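Local coordinates for endo-beta-1,2-glucanase (Talaromyces funiculosus, PDB 6IMV), which hydrolyses beta-1,2-glucans as an endo-acting fungal glycoside hydrolase, here holding sophorose, at residues K82-V87 and N166-W171; T122-Y127 and K193-W198; A172-I177 and T197-T202. One frame throughout, in Å; residues are numbered along the deposited sequence.

Contact 1: K82-V87 and N166-W171; sequences KESLQV and NGELLW
Ser84 and Glu83 of helix 80-94 press against Glu168 and Leu169 of helix 163-182 in a close, buried packing of two near-parallel helices, deep in the helical core and beside the sugar pocket. The axes of the two segments come within 7.8 Å of each other at an angle of only 18°, and the CA atoms of Ser84 and Leu169 stand 4.2 Å apart. The small serine probably permits this closeness: its CB lies directly on backbone, 3.4 Å from Glu168 O, while its OG reaches the CB of Glu168 at 3.6 Å. With chi1 at 83°, OG sits between the backbone N and the carbonyl carbon, from where it bonds to Ser81 O one turn back in its own helix. Leu169 works along the flank. Its CD1 branch touches the CB of Glu83 at 3.8 Å and, more loosely, Val87 CG2 at 4.2 Å. Glu83 thus offers only its base; its chain bends away at chi2, and the carboxylate is taken up by Lys123, Tyr127 and Ser58. At the pocket end, Lys82 NZ pairs with Asp434, another sugar-pocket residue, and remains 6.5 Å from Glu168 OE1. No hydrogen bond joins the two segments: the helices meet through van der Waals packing of side-chain carbons on backbone and on each other, while the polar ends of Lys82, Glu83 and Ser84 have other partners.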
loop_
_atom_site.group_PDB
_atom_site.type_symbol
_atom_site.label_atom_id
_atom_site.label_comp_id
_atom_site.label_asym_id
_atom_site.label_seq_id
_atom_site.Cartn_x
_atom_site.Cartn_y
_atom_site.Cartn_z
ATOM N N LYS A 82 6.978 -0.635 -0.870
ATOM C CA LYS A 82 7.159 0.277 0.282
ATOM C C LYS A 82 7.611 1.656 -0.223
ATOM O O LYS A 82 7.187 2.686 0.281
ATOM C CB LYS A 82 8.159 -0.287 1.299
ATOM C CG LYS A 82 7.793 -1.657 1.859
ATOM C CD LYS A 82 8.376 -2.820 1.083
ATOM C CE LYS A 82 7.686 -4.133 1.387
ATOM N NZ LYS A 82 6.246 -4.087 1.024
ATOM N N GLU A 83 8.465 1.665 -1.244
ATOM C CA GLU A 83 8.845 2.894 -1.939
ATOM C C GLU A 83 7.600 3.681 -2.372
ATOM O O GLU A 83 7.570 4.884 -2.242
ATOM C CB GLU A 83 9.713 2.574 -3.153
ATOM C CG GLU A 83 11.083 2.038 -2.795
ATOM C CD GLU A 83 12.024 3.050 -2.175
ATOM O OE1 GLU A 83 12.411 4.007 -2.883
ATOM O OE2 GLU A 83 12.374 2.877 -0.985
ATOM N N SER A 84 6.580 2.977 -2.872
ATOM C CA SER A 84 5.349 3.599 -3.365
ATOM C C SER A 84 4.631 4.342 -2.230
ATOM O O SER A 84 4.114 5.436 -2.460
ATOM C CB SER A 84 4.453 2.588 -4.069
ATOM O OG SER A 84 3.672 1.863 -3.143
ATOM N N LEU A 85 4.664 3.791 -1.006
ATOM C CA LEU A 85 3.997 4.405 0.147
ATOM C C LEU A 85 4.737 5.680 0.577
ATOM O O LEU A 85 4.102 6.686 0.900
ATOM C CB LEU A 85 3.884 3.395 1.289
ATOM C CG LEU A 85 2.946 2.215 1.023
ATOM C CD1 LEU A 85 3.044 1.172 2.131
ATOM C CD2 LEU A 85 1.503 2.676 0.863
ATOM N N GLN A 86 6.069 5.628 0.554
ATOM C CA GLN A 86 6.924 6.743 0.912
ATOM C C GLN A 86 6.768 7.866 -0.125
ATOM O O GLN A 86 6.600 9.034 0.226
ATOM C CB GLN A 86 8.366 6.244 1.006
ATOM C CG GLN A 86 9.385 7.307 1.384
ATOM C CD GLN A 86 10.792 6.759 1.356
ATOM O OE1 GLN A 86 11.065 5.733 0.740
ATOM N NE2 GLN A 86 11.701 7.452 2.018
ATOM N N VAL A 87 6.788 7.495 -1.407
ATOM C CA VAL A 87 6.713 8.465 -2.496
ATOM C C VAL A 87 5.340 9.152 -2.487
ATOM O O VAL A 87 5.266 10.376 -2.652
ATOM C CB VAL A 87 7.063 7.817 -3.850
ATOM C CG1 VAL A 87 6.657 8.687 -5.035
ATOM C CG2 VAL A 87 8.549 7.488 -3.920
ATOM N N ASN A 166 6.452 -2.849 -8.670
ATOM C CA ASN A 166 6.923 -1.801 -9.566
ATOM C C ASN A 166 5.731 -0.991 -10.096
ATOM O O ASN A 166 5.824 0.235 -10.227
ATOM C CB ASN A 166 7.835 -2.373 -10.659
ATOM C CG ASN A 166 9.240 -2.589 -10.125
ATOM O OD1 ASN A 166 9.996 -1.634 -9.972
ATOM N ND2 ASN A 166 9.575 -3.825 -9.774
ATOM N N GLY A 167 4.611 -1.667 -10.365
ATOM C CA GLY A 167 3.382 -0.975 -10.778
ATOM C C GLY A 167 2.969 0.079 -9.765
ATOM O O GLY A 167 2.606 1.213 -10.124
ATOM N N GLU A 168 3.053 -0.292 -8.484
ATOM C CA GLU A 168 2.720 0.604 -7.370
ATOM C C GLU A 168 3.662 1.814 -7.359
ATOM O O GLU A 168 3.198 2.947 -7.246
ATOM C CB GLU A 168 2.751 -0.149 -6.039
ATOM C CG GLU A 168 1.678 -1.220 -5.942
ATOM C CD GLU A 168 1.771 -2.150 -4.744
ATOM O OE1 GLU A 168 2.864 -2.271 -4.174
ATOM O OE2 GLU A 168 0.750 -2.748 -4.389
ATOM N N LEU A 169 4.969 1.573 -7.485
ATOM C CA LEU A 169 5.959 2.642 -7.432
ATOM C C LEU A 169 5.765 3.629 -8.591
ATOM O O LEU A 169 5.870 4.846 -8.404
ATOM C CB LEU A 169 7.362 2.032 -7.462
ATOM C CG LEU A 169 8.527 3.023 -7.517
ATOM C CD1 LEU A 169 8.452 4.055 -6.403
ATOM C CD2 LEU A 169 9.848 2.280 -7.461
ATOM N N LEU A 170 5.504 3.111 -9.794
ATOM C CA LEU A 170 5.512 3.941 -10.992
ATOM C C LEU A 170 4.401 4.997 -10.941
ATOM O O LEU A 170 4.653 6.173 -11.250
ATOM C CB LEU A 170 5.411 3.048 -12.228
ATOM C CG LEU A 170 6.704 2.312 -12.560
ATOM C CD1 LEU A 170 6.451 1.171 -13.530
ATOM C CD2 LEU A 170 7.738 3.285 -13.110
ATOM N N TRP A 171 3.194 4.609 -10.522
ATOM C CA TRP A 171 2.082 5.575 -10.434
ATOM C C TRP A 171 2.304 6.523 -9.248
ATOM O O TRP A 171 1.843 7.661 -9.280
ATOM C CB TRP A 171 0.720 4.868 -10.395
ATOM C CG TRP A 171 0.370 4.236 -11.707
ATOM C CD1 TRP A 171 0.399 2.904 -12.005
ATOM C CD2 TRP A 171 -0.018 4.909 -12.923
ATOM N NE1 TRP A 171 0.047 2.705 -13.311
ATOM C CE2 TRP A 171 -0.218 3.914 -13.899
ATOM C CE3 TRP A 171 -0.219 6.247 -13.278
ATOM C CZ2 TRP A 171 -0.611 4.209 -15.201
ATOM C CZ3 TRP A 171 -0.595 6.549 -14.569
ATOM C CH2 TRP A 171 -0.801 5.540 -15.513
#

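Contact 2: T122-Y127 and K193-W198; sequences TKLQTY and KKWQTW
Tyr127, Trp195 and Trp198 form an aromatic cluster between helix 112-133 and helix 186-210, with Leu124 wedged in beside them. The segment axes are 10.8 Å apart and inclined by 28°, a spacing that large side chains fill. Two T-shaped stacks share the tyrosine. Trp195 points the edge of its six-membered ring at the face of Tyr127, the centroids 5.0 Å apart and the planes at 79°. Tyr127 in turn sets its own edge, at CD2, over the face of Trp198, reaching CE2 at 3.5 Å. Trp198 gets there with CG anti to the backbone N (chi1 174°), which carries the indole across to the tyrosine. A CH-pi contact comes next: Leu124 CD1 sits squarely above the six-membered ring of Trp195, 3.8 Å from its centroid. The other leucine branch, CD2, is pushed tightly against Lys194 CB at 3.4 Å. Aliphatic packing continues where Lys123 crosses the Trp195 indole at about a right angle, its CG at the edge of the ring and its CD touching CH2 at 3.8 Å, before the chain bends off to bring NZ to Gly56 O. Replacing Trp195 by an alanine would probably leave a gap beneath Leu124 CD1 and beside the Tyr127 face, and Met120 O without the indole N-H that binds it. Polar links are few. Across the interface itself a single water serves as bridge: it lies in the plane of the Trp198 indole, accepts from NE1 at 3.0 Å and donates to Tyr127 O.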
loop_
_atom_site.group_PDB
_atom_site.type_symbol
_atom_site.label_atom_id
_atom_site.label_comp_id
_atom_site.label_asym_id
_atom_site.label_seq_id
_atom_site.Cartn_x
_atom_site.Cartn_y
_atom_site.Cartn_z
ATOM N N THR A 122 18.000 12.585 -2.982
ATOM C CA THR A 122 18.933 11.546 -2.530
ATOM C C THR A 122 18.496 10.182 -3.078
ATOM O O THR A 122 19.324 9.423 -3.574
ATOM C CB THR A 122 19.031 11.506 -1.000
ATOM O OG1 THR A 122 19.343 12.823 -0.554
ATOM C CG2 THR A 122 20.077 10.545 -0.491
ATOM N N LYS A 123 17.191 9.893 -2.983
ATOM C CA LYS A 123 16.622 8.598 -3.402
ATOM C C LYS A 123 16.906 8.361 -4.886
ATOM O O LYS A 123 17.361 7.277 -5.241
ATOM C CB LYS A 123 15.114 8.539 -3.138
ATOM C CG LYS A 123 14.410 7.277 -3.626
ATOM C CD LYS A 123 12.896 7.346 -3.529
ATOM C CE LYS A 123 12.370 7.400 -2.108
ATOM N NZ LYS A 123 12.813 6.245 -1.299
ATOM N N LEU A 124 16.643 9.370 -5.730
ATOM C CA LEU A 124 16.828 9.238 -7.174
ATOM C C LEU A 124 18.289 8.884 -7.482
ATOM O O LEU A 124 18.553 8.029 -8.322
ATOM C CB LEU A 124 16.436 10.534 -7.890
ATOM C CG LEU A 124 16.573 10.482 -9.418
ATOM C CD1 LEU A 124 15.828 9.283 -10.006
ATOM C CD2 LEU A 124 16.078 11.761 -10.053
ATOM N N GLN A 125 19.224 9.565 -6.809
ATOM C CA GLN A 125 20.658 9.297 -6.985
ATOM C C GLN A 125 20.921 7.793 -6.768
ATOM O O GLN A 125 21.599 7.159 -7.569
ATOM C CB GLN A 125 21.500 10.177 -6.056
ATOM C CG GLN A 125 21.453 11.652 -6.423
ATOM C CD GLN A 125 22.268 12.527 -5.502
ATOM O OE1 GLN A 125 23.421 12.246 -5.199
ATOM N NE2 GLN A 125 21.672 13.620 -5.062
ATOM N N THR A 126 20.336 7.227 -5.703
ATOM C CA THR A 126 20.505 5.821 -5.346
ATOM C C THR A 126 19.894 4.902 -6.416
ATOM O O THR A 126 20.520 3.895 -6.804
ATOM C CB THR A 126 19.910 5.533 -3.966
ATOM O OG1 THR A 126 20.493 6.467 -3.047
ATOM C CG2 THR A 126 20.148 4.108 -3.522
ATOM N N TYR A 127 18.683 5.239 -6.886
ATOM C CA TYR A 127 18.014 4.511 -7.970
ATOM C C TYR A 127 18.941 4.429 -9.190
ATOM O O TYR A 127 19.037 3.383 -9.822
ATOM C CB TYR A 127 16.705 5.192 -8.387
ATOM C CG TYR A 127 15.465 4.881 -7.579
ATOM C CD1 TYR A 127 15.494 4.729 -6.197
ATOM C CD2 TYR A 127 14.228 4.829 -8.202
ATOM C CE1 TYR A 127 14.335 4.480 -5.474
ATOM C CE2 TYR A 127 13.060 4.584 -7.497
ATOM C CZ TYR A 127 13.111 4.413 -6.126
ATOM O OH TYR A 127 11.952 4.177 -5.451
ATOM N N LYS A 193 11.599 16.679 -13.085
ATOM C CA LYS A 193 12.003 16.342 -14.457
ATOM C C LYS A 193 13.037 15.210 -14.443
ATOM O O LYS A 193 13.041 14.377 -15.337
ATOM C CB LYS A 193 12.512 17.585 -15.193
ATOM C CG LYS A 193 11.399 18.501 -15.684
ATOM C CD LYS A 193 11.892 19.854 -16.145
ATOM C CE LYS A 193 10.775 20.718 -16.693
ATOM N NZ LYS A 193 11.301 21.872 -17.460
ATOM N N LYS A 194 13.890 15.170 -13.415
ATOM C CA LYS A 194 14.844 14.066 -13.246
ATOM C C LYS A 194 14.086 12.765 -12.939
ATOM O O LYS A 194 14.426 11.716 -13.464
ATOM C CB LYS A 194 15.853 14.399 -12.147
ATOM C CG LYS A 194 16.740 15.606 -12.418
ATOM C CD LYS A 194 17.557 15.995 -11.209
ATOM C CE LYS A 194 18.273 17.312 -11.383
ATOM N NZ LYS A 194 19.185 17.554 -10.244
ATOM N N TRP A 195 13.040 12.856 -12.104
ATOM C CA TRP A 195 12.178 11.713 -11.811
ATOM C C TRP A 195 11.409 11.291 -13.068
ATOM O O TRP A 195 11.215 10.084 -13.283
ATOM C CB TRP A 195 11.249 11.977 -10.619
ATOM C CG TRP A 195 11.897 11.629 -9.313
ATOM C CD1 TRP A 195 12.439 12.497 -8.413
ATOM C CD2 TRP A 195 12.156 10.310 -8.797
ATOM N NE1 TRP A 195 12.997 11.817 -7.366
ATOM C CE2 TRP A 195 12.835 10.473 -7.568
ATOM C CE3 TRP A 195 11.887 9.013 -9.246
ATOM C CZ2 TRP A 195 13.235 9.389 -6.784
ATOM C CZ3 TRP A 195 12.277 7.941 -8.466
ATOM C CH2 TRP A 195 12.941 8.129 -7.252
ATOM N N GLN A 196 11.006 12.262 -13.896
ATOM C CA GLN A 196 10.300 11.977 -15.152
ATOM C C GLN A 196 11.213 11.127 -16.058
ATOM O O GLN A 196 10.764 10.153 -16.668
ATOM C CB GLN A 196 9.822 13.277 -15.817
ATOM C CG GLN A 196 9.075 13.074 -17.138
ATOM C CD GLN A 196 7.613 12.711 -16.986
ATOM O OE1 GLN A 196 6.844 13.383 -16.291
ATOM N NE2 GLN A 196 7.198 11.652 -17.673
ATOM N N THR A 197 12.502 11.481 -16.107
ATOM C CA THR A 197 13.504 10.738 -16.888
ATOM C C THR A 197 13.591 9.286 -16.398
ATOM O O THR A 197 13.620 8.354 -17.215
ATOM C CB THR A 197 14.861 11.446 -16.838
ATOM O OG1 THR A 197 14.625 12.725 -17.421
ATOM C CG2 THR A 197 15.956 10.725 -17.594
ATOM N N TRP A 198 13.669 9.094 -15.072
ATOM C CA TRP A 198 13.725 7.748 -14.499
ATOM C C TRP A 198 12.462 6.974 -14.910
ATOM O O TRP A 198 12.534 5.866 -15.416
ATOM C CB TRP A 198 13.904 7.782 -12.966
ATOM C CG TRP A 198 13.814 6.415 -12.360
ATOM C CD1 TRP A 198 14.825 5.508 -12.224
ATOM C CD2 TRP A 198 12.624 5.761 -11.884
ATOM N NE1 TRP A 198 14.343 4.334 -11.711
ATOM C CE2 TRP A 198 13.001 4.465 -11.480
ATOM C CE3 TRP A 198 11.277 6.139 -11.767
ATOM C CZ2 TRP A 198 12.085 3.555 -10.955
ATOM C CZ3 TRP A 198 10.374 5.238 -11.245
ATOM C CH2 TRP A 198 10.775 3.962 -10.854
HETATM O O HOH W 1 16.689 2.516 -11.433
#

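Contact 3: A172-I177 and T197-T202; sequences AVYAFI and TWMDYT. With NAG (2-acetamido-2-deoxy-beta-D-glucopyranose), chain F.
Met199 is the main bump, pushed from helix 186-210 into a hollow on helix 163-182 walled by Val173, Tyr174 and Ile177. Its chain runs straight out, CG anti to the backbone N (chi1 -170°), and SD settles on the backbone of the facing helix, 3.6 Å from Tyr174 CA. A bend at chi3 then tucks the terminal CE between two neighbours, 3.7 Å from both Ile177 CD1 and Tyr174 CD1. The sulfur meets the Tyr174 ring at its edge, 5.2 Å from the centroid, a Met-aromatic contact. Val173 CG1 slides past the methionine, 4.0 Å from SD. These two helices follow each other in the chain as an antiparallel pair, their segments running at 145° to one another, as expected of an alpha-hairpin. Val173 is itself a bump: its second branch, CG2, abuts Trp198 CZ3 at 3.9 Å, the two side chains crossing at about a right angle. On its own helix Met199 O accepts a hydrogen bond from Thr202 OG1 at 2.6 Å. Tyr201 faces an N-acetylglucosamine of the protein's own glycan, whose N2 lies over its ring, 3.7 Å from CD2.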
loop_
_atom_site.group_PDB
_atom_site.type_symbol
_atom_site.label_atom_id
_atom_site.label_comp_id
_atom_site.label_asym_id
_atom_site.label_seq_id
_atom_site.Cartn_x
_atom_site.Cartn_y
_atom_site.Cartn_z
ATOM N N ALA A 172 3.029 6.076 -8.214
ATOM C CA ALA A 172 3.358 6.964 -7.093
ATOM C C ALA A 172 4.308 8.073 -7.577
ATOM O O ALA A 172 4.127 9.247 -7.254
ATOM C CB ALA A 172 3.939 6.184 -5.941
ATOM N N VAL A 173 5.307 7.688 -8.375
ATOM C CA VAL A 173 6.278 8.629 -8.945
ATOM C C VAL A 173 5.564 9.584 -9.912
ATOM O O VAL A 173 5.863 10.770 -9.941
ATOM C CB VAL A 173 7.462 7.894 -9.603
ATOM C CG1 VAL A 173 8.305 8.823 -10.472
ATOM C CG2 VAL A 173 8.336 7.214 -8.559
ATOM N N TYR A 174 4.629 9.043 -10.696
ATOM C CA TYR A 174 3.779 9.806 -11.621
ATOM C C TYR A 174 3.069 10.929 -10.845
ATOM O O TYR A 174 3.118 12.104 -11.249
ATOM C CB TYR A 174 2.819 8.828 -12.304
ATOM C CG TYR A 174 2.040 9.318 -13.498
ATOM C CD1 TYR A 174 2.523 9.140 -14.787
ATOM C CD2 TYR A 174 0.770 9.852 -13.354
ATOM C CE1 TYR A 174 1.785 9.520 -15.896
ATOM C CE2 TYR A 174 0.017 10.239 -14.455
ATOM C CZ TYR A 174 0.529 10.080 -15.731
ATOM O OH TYR A 174 -0.213 10.455 -16.817
ATOM N N ALA A 175 2.462 10.574 -9.705
ATOM C CA ALA A 175 1.809 11.543 -8.794
ATOM C C ALA A 175 2.807 12.587 -8.278
ATOM O O ALA A 175 2.513 13.791 -8.282
ATOM C CB ALA A 175 1.166 10.826 -7.637
ATOM N N PHE A 176 3.961 12.114 -7.796
ATOM C CA PHE A 176 4.952 12.981 -7.178
ATOM C C PHE A 176 5.405 14.050 -8.177
ATOM O O PHE A 176 5.564 15.216 -7.811
ATOM C CB PHE A 176 6.165 12.196 -6.676
ATOM C CG PHE A 176 7.256 13.089 -6.157
ATOM C CD1 PHE A 176 7.216 13.571 -4.859
ATOM C CD2 PHE A 176 8.296 13.491 -6.984
ATOM C CE1 PHE A 176 8.208 14.421 -4.392
ATOM C CE2 PHE A 176 9.286 14.340 -6.515
ATOM C CZ PHE A 176 9.246 14.795 -5.217
ATOM N N ILE A 177 5.647 13.619 -9.416
ATOM C CA ILE A 177 6.083 14.508 -10.489
ATOM C C ILE A 177 5.053 15.624 -10.658
ATOM O O ILE A 177 5.431 16.797 -10.716
ATOM C CB ILE A 177 6.314 13.731 -11.798
ATOM C CG1 ILE A 177 7.602 12.911 -11.729
ATOM C CG2 ILE A 177 6.292 14.651 -13.013
ATOM C CD1 ILE A 177 7.638 11.771 -12.719
ATOM N N THR A 197 12.502 11.481 -16.107
ATOM C CA THR A 197 13.504 10.738 -16.888
ATOM C C THR A 197 13.591 9.286 -16.398
ATOM O O THR A 197 13.620 8.354 -17.215
ATOM C CB THR A 197 14.861 11.446 -16.838
ATOM O OG1 THR A 197 14.625 12.725 -17.421
ATOM C CG2 THR A 197 15.956 10.725 -17.594
ATOM N N TRP A 198 13.669 9.094 -15.072
ATOM C CA TRP A 198 13.725 7.748 -14.499
ATOM C C TRP A 198 12.462 6.974 -14.910
ATOM O O TRP A 198 12.534 5.866 -15.416
ATOM C CB TRP A 198 13.904 7.782 -12.966
ATOM C CG TRP A 198 13.814 6.415 -12.360
ATOM C CD1 TRP A 198 14.825 5.508 -12.224
ATOM C CD2 TRP A 198 12.624 5.761 -11.884
ATOM N NE1 TRP A 198 14.343 4.334 -11.711
ATOM C CE2 TRP A 198 13.001 4.465 -11.480
ATOM C CE3 TRP A 198 11.277 6.139 -11.767
ATOM C CZ2 TRP A 198 12.085 3.555 -10.955
ATOM C CZ3 TRP A 198 10.374 5.238 -11.245
ATOM C CH2 TRP A 198 10.775 3.962 -10.854
ATOM N N MET A 199 11.299 7.594 -14.689
ATOM C CA MET A 199 10.006 6.968 -14.920
ATOM C C MET A 199 9.850 6.620 -16.403
ATOM O O MET A 199 9.345 5.538 -16.749
ATOM C CB MET A 199 8.886 7.920 -14.499
ATOM C CG MET A 199 7.529 7.289 -14.467
ATOM S SD MET A 199 6.270 8.451 -13.899
ATOM C CE MET A 199 6.200 9.576 -15.293
ATOM N N ASP A 200 10.289 7.533 -17.273
ATOM C CA ASP A 200 10.146 7.371 -18.722
ATOM C C ASP A 200 10.998 6.192 -19.209
ATOM O O ASP A 200 10.616 5.503 -20.157
ATOM C CB ASP A 200 10.499 8.652 -19.491
ATOM C CG ASP A 200 9.437 9.736 -19.408
ATOM O OD1 ASP A 200 8.303 9.419 -19.015
ATOM O OD2 ASP A 200 9.757 10.899 -19.734
ATOM N N TYR A 201 12.142 5.953 -18.563
ATOM C CA TYR A 201 13.024 4.870 -18.991
ATOM C C TYR A 201 12.316 3.513 -18.835
ATOM O O TYR A 201 12.459 2.628 -19.702
ATOM C CB TYR A 201 14.358 4.928 -18.247
ATOM C CG TYR A 201 15.273 3.785 -18.597
ATOM C CD1 TYR A 201 15.787 3.650 -19.877
ATOM C CD2 TYR A 201 15.582 2.809 -17.664
ATOM C CE1 TYR A 201 16.609 2.588 -20.219
ATOM C CE2 TYR A 201 16.413 1.749 -17.982
ATOM C CZ TYR A 201 16.923 1.637 -19.265
ATOM O OH TYR A 201 17.719 0.578 -19.567
ATOM N N THR A 202 11.541 3.341 -17.755
ATOM C CA THR A 202 10.816 2.074 -17.524
ATOM C C THR A 202 9.812 1.790 -18.654
ATOM O O THR A 202 9.499 0.635 -18.922
ATOM C CB THR A 202 10.071 2.048 -16.181
ATOM O OG1 THR A 202 8.982 2.977 -16.214
ATOM C CG2 THR A 202 10.983 2.322 -15.008
HETATM C C1 NAG F . 19.897 2.947 -16.851
HETATM C C2 NAG F . 19.742 4.337 -17.424
HETATM C C3 NAG F . 19.746 4.261 -18.943
HETATM C C4 NAG F . 20.984 3.536 -19.452
HETATM C C5 NAG F . 21.064 2.196 -18.750
HETATM C C6 NAG F . 22.264 1.352 -19.169
HETATM C C7 NAG F . 18.365 6.080 -16.399
HETATM C C8 NAG F . 16.967 6.440 -15.995
HETATM N N2 NAG F . 18.502 4.892 -16.949
HETATM O O3 NAG F . 19.677 5.578 -19.460
HETATM O O4 NAG F . 20.893 3.327 -20.868
HETATM O O5 NAG F . 21.124 2.447 -17.351
HETATM O O6 NAG F . 23.354 1.711 -18.311
HETATM O O7 NAG F . 19.285 6.851 -16.241
#

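All three contacts are buried, but contact 1 lies nearest the centre of the chain, about 8 Å from it, whereas contacts 2 and 3 lie about 21 and 18 Å out, near a glycan. Helix 163-182 serves contacts 1 and 3, and helix 186-210 serves contacts 2 and 3, which share Thr197 and Trp198. Chemistry follows position: contact 1 packs its helices closely over a serine beside the sugar pocket, aromatic rings span the wider gap of contact 2, and a methionine fills contact 3. Polar groups tie contacts 1 and 2, Gln86 with Lys123 among them; contact 3 meets contact 1 through packing, and contact 2 through packing, shared residues and the Gln196-Asp200 bond.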